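Local structure of In2-1 family protein, glutathione transferase lambda3 (Populus trichocarpa, 4PQI) at residues L7-E13 against R51-Q57. The protein binds glutathione and, as a monomeric plant Lambda-class glutathione transferase, probably works as a thiol transferase. Residues are numbered along the deposited sequence; the frame is centred on the assembly and turned at random.
Sequences LDKSVPE and RNFKGLQ. With CA (calcium ion), chain E.
Q57 reads the backbone of V11 with both ends of its amide: V11 N donates to Q57 OE1, in the carbonyl plane and on a lone pair, while Q57 NE2 returns a nearly straight bond to V11 O at 2.8 Å. Glutamine suits this place because one flat group carries both donor and acceptor. The second hydrogen of Q57 NE2 goes to E13 OE2 at 3.0 Å, coming from above the carboxylate plane. R51 NH1 uses the syn lone pair of E13 OE2 at 2.9 Å. R51 NH2 meets E13 OE1 at 2.6 Å, so the salt bridge is end-on, one nitrogen to each oxygen. The two-pronged guanidinium matches the carboxylate, their planes 21° apart. E13 reaches R51 with an extended chain, CG anti to its backbone N (chi1 -177°). R51 NE donates to I60 O, and Q57 CA lies over the rim of one guanidinium face.

At the other end, K9 N bonds to F53 O at 3.0 Å, and D8 CA sits over the rim of one F53 ring face, a CH-pi contact. The short side chain of D8 turns OD1 back to S10 N, an Asx turn; the small S10 hydroxyl shares that oxygen, whereas D8 OD2 reaches A220 N. S10 CB lies against N52 O.

G55, whose positive phi favours glycine, ends helix 42-54 in a Schellman motif, and its O binds calcium together with E59. The segment 7-13 thus lies across the C-terminus of this thioredoxin-fold helix, its D8 and S10 touching helix 219-222 and its E13 touching L62 of strand 60-64.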
loop_
_atom_site.group_PDB
_atom_site.type_symbol
_atom_site.label_atom_id
_atom_site.label_comp_id
_atom_site.label_asym_id
_atom_site.label_seq_id
_atom_site.Cartn_x
_atom_site.Cartn_y
_atom_site.Cartn_z
ATOM N N LEU A 7 -11.875 -13.057 -7.270
ATOM C CA LEU A 7 -12.176 -11.808 -7.968
ATOM C C LEU A 7 -10.908 -11.142 -8.524
ATOM O O LEU A 7 -10.979 -10.299 -9.419
ATOM C CB LEU A 7 -12.925 -10.865 -7.017
ATOM C CG LEU A 7 -13.818 -9.761 -7.587
ATOM C CD1 LEU A 7 -14.791 -10.316 -8.627
ATOM C CD2 LEU A 7 -14.574 -9.088 -6.450
ATOM N N ASP A 8 -9.759 -11.553 -7.990
ATOM C CA ASP A 8 -8.434 -11.033 -8.340
ATOM C C ASP A 8 -8.090 -11.264 -9.818
ATOM O O ASP A 8 -8.160 -12.382 -10.302
ATOM C CB ASP A 8 -7.411 -11.743 -7.445
ATOM C CG ASP A 8 -6.028 -11.144 -7.514
ATOM O OD1 ASP A 8 -5.779 -10.228 -8.328
ATOM O OD2 ASP A 8 -5.174 -11.605 -6.731
ATOM N N LYS A 9 -7.705 -10.214 -10.532
ATOM C CA LYS A 9 -7.399 -10.356 -11.955
ATOM C C LYS A 9 -5.900 -10.322 -12.250
ATOM O O LYS A 9 -5.489 -10.249 -13.407
ATOM C CB LYS A 9 -8.142 -9.304 -12.789
ATOM C CG LYS A 9 -9.589 -9.672 -13.121
ATOM C CD LYS A 9 -9.652 -10.792 -14.130
ATOM C CE LYS A 9 -11.083 -11.208 -14.421
ATOM N NZ LYS A 9 -11.131 -12.352 -15.379
ATOM N N SER A 10 -5.090 -10.398 -11.199
ATOM C CA SER A 10 -3.638 -10.321 -11.339
ATOM C C SER A 10 -3.066 -11.595 -11.926
ATOM O O SER A 10 -3.632 -12.673 -11.777
ATOM C CB SER A 10 -2.968 -10.061 -9.984
ATOM O OG SER A 10 -3.085 -11.209 -9.152
ATOM N N VAL A 11 -1.926 -11.457 -12.591
ATOM C CA VAL A 11 -1.152 -12.603 -13.047
ATOM C C VAL A 11 0.286 -12.478 -12.521
ATOM O O VAL A 11 0.727 -11.374 -12.175
ATOM C CB VAL A 11 -1.157 -12.695 -14.588
ATOM C CG1 VAL A 11 -2.562 -13.017 -15.097
ATOM C CG2 VAL A 11 -0.634 -11.400 -15.213
ATOM N N PRO A 12 1.010 -13.610 -12.425
ATOM C CA PRO A 12 2.444 -13.587 -12.111
ATOM C C PRO A 12 3.174 -12.620 -13.033
ATOM O O PRO A 12 2.863 -12.543 -14.223
ATOM C CB PRO A 12 2.881 -15.035 -12.379
ATOM C CG PRO A 12 1.681 -15.825 -12.086
ATOM C CD PRO A 12 0.497 -14.986 -12.506
ATOM N N GLU A 13 4.113 -11.865 -12.478
ATOM C CA GLU A 13 4.765 -10.823 -13.243
ATOM C C GLU A 13 6.277 -10.843 -13.038
ATOM O O GLU A 13 6.762 -10.915 -11.911
ATOM C CB GLU A 13 4.191 -9.473 -12.839
ATOM C CG GLU A 13 4.730 -8.300 -13.612
ATOM C CD GLU A 13 4.030 -7.011 -13.233
ATOM O OE1 GLU A 13 4.224 -5.998 -13.942
ATOM O OE2 GLU A 13 3.296 -7.011 -12.219
ATOM N N ARG A 51 -3.231 -1.945 -8.929
ATOM C CA ARG A 51 -2.920 -2.244 -10.333
ATOM C C ARG A 51 -3.092 -3.727 -10.639
ATOM O O ARG A 51 -3.720 -4.113 -11.637
ATOM C CB ARG A 51 -1.476 -1.828 -10.628
ATOM C CG ARG A 51 -0.907 -2.296 -11.965
ATOM C CD ARG A 51 0.574 -1.914 -12.017
ATOM N NE ARG A 51 1.322 -2.471 -13.142
ATOM C CZ ARG A 51 2.035 -3.596 -13.109
ATOM N NH1 ARG A 51 2.082 -4.355 -12.022
ATOM N NH2 ARG A 51 2.689 -3.977 -14.192
ATOM N N ASN A 52 -2.519 -4.548 -9.763
ATOM C CA ASN A 52 -2.537 -5.995 -9.906
ATOM C C ASN A 52 -3.963 -6.545 -9.820
ATOM O O ASN A 52 -4.424 -7.243 -10.726
ATOM C CB ASN A 52 -1.631 -6.645 -8.848
ATOM C CG ASN A 52 -0.138 -6.351 -9.072
ATOM O OD1 ASN A 52 0.243 -5.714 -10.057
ATOM N ND2 ASN A 52 0.705 -6.808 -8.146
ATOM N N PHE A 53 -4.661 -6.215 -8.739
ATOM C CA PHE A 53 -6.012 -6.728 -8.519
ATOM C C PHE A 53 -6.984 -6.414 -9.664
ATOM O O PHE A 53 -7.728 -7.289 -10.111
ATOM C CB PHE A 53 -6.572 -6.215 -7.197
ATOM C CG PHE A 53 -7.793 -6.948 -6.747
ATOM C CD1 PHE A 53 -7.684 -8.071 -5.933
ATOM C CD2 PHE A 53 -9.055 -6.527 -7.144
ATOM C CE1 PHE A 53 -8.810 -8.760 -5.516
ATOM C CE2 PHE A 53 -10.192 -7.216 -6.731
ATOM C CZ PHE A 53 -10.066 -8.327 -5.912
ATOM N N LYS A 54 -6.962 -5.181 -10.158
ATOM C CA LYS A 54 -7.883 -4.789 -11.222
ATOM C C LYS A 54 -7.500 -5.371 -12.593
ATOM O O LYS A 54 -8.275 -5.291 -13.556
ATOM C CB LYS A 54 -8.051 -3.261 -11.268
ATOM C CG LYS A 54 -8.568 -2.653 -9.967
ATOM C CD LYS A 54 -8.930 -1.157 -10.109
ATOM C CE LYS A 54 -10.043 -0.932 -11.120
ATOM N NZ LYS A 54 -11.406 -1.068 -10.517
ATOM N N GLY A 55 -6.323 -5.986 -12.661
ATOM C CA GLY A 55 -5.848 -6.628 -13.873
ATOM C C GLY A 55 -5.238 -5.620 -14.818
ATOM O O GLY A 55 -5.334 -5.777 -16.029
ATOM N N LEU A 56 -4.622 -4.580 -14.263
ATOM C CA LEU A 56 -4.055 -3.497 -15.073
ATOM C C LEU A 56 -2.532 -3.574 -15.264
ATOM O O LEU A 56 -1.878 -2.560 -15.494
ATOM C CB LEU A 56 -4.428 -2.138 -14.477
ATOM C CG LEU A 56 -5.925 -1.892 -14.266
ATOM C CD1 LEU A 56 -6.183 -0.629 -13.433
ATOM C CD2 LEU A 56 -6.638 -1.807 -15.605
ATOM N N GLN A 57 -1.970 -4.774 -15.193
ATOM C CA GLN A 57 -0.517 -4.926 -15.267
ATOM C C GLN A 57 0.073 -4.583 -16.637
ATOM O O GLN A 57 1.123 -3.938 -16.719
ATOM C CB GLN A 57 -0.101 -6.322 -14.830
ATOM C CG GLN A 57 -0.402 -6.593 -13.361
ATOM C CD GLN A 57 -0.411 -8.078 -13.045
ATOM O OE1 GLN A 57 -1.424 -8.746 -13.224
ATOM N NE2 GLN A 57 0.726 -8.603 -12.596
HETATM CA CA CA E . -5.274 -5.733 -18.416
HETATM O O HOH W 1 -4.169 -6.325 -20.759
HETATM O O HOH W 2 -3.181 -6.533 -17.862
HETATM O O HOH W 3 -6.447 -7.936 -18.268
HETATM O O HOH W 4 -7.607 -4.821 -18.306
#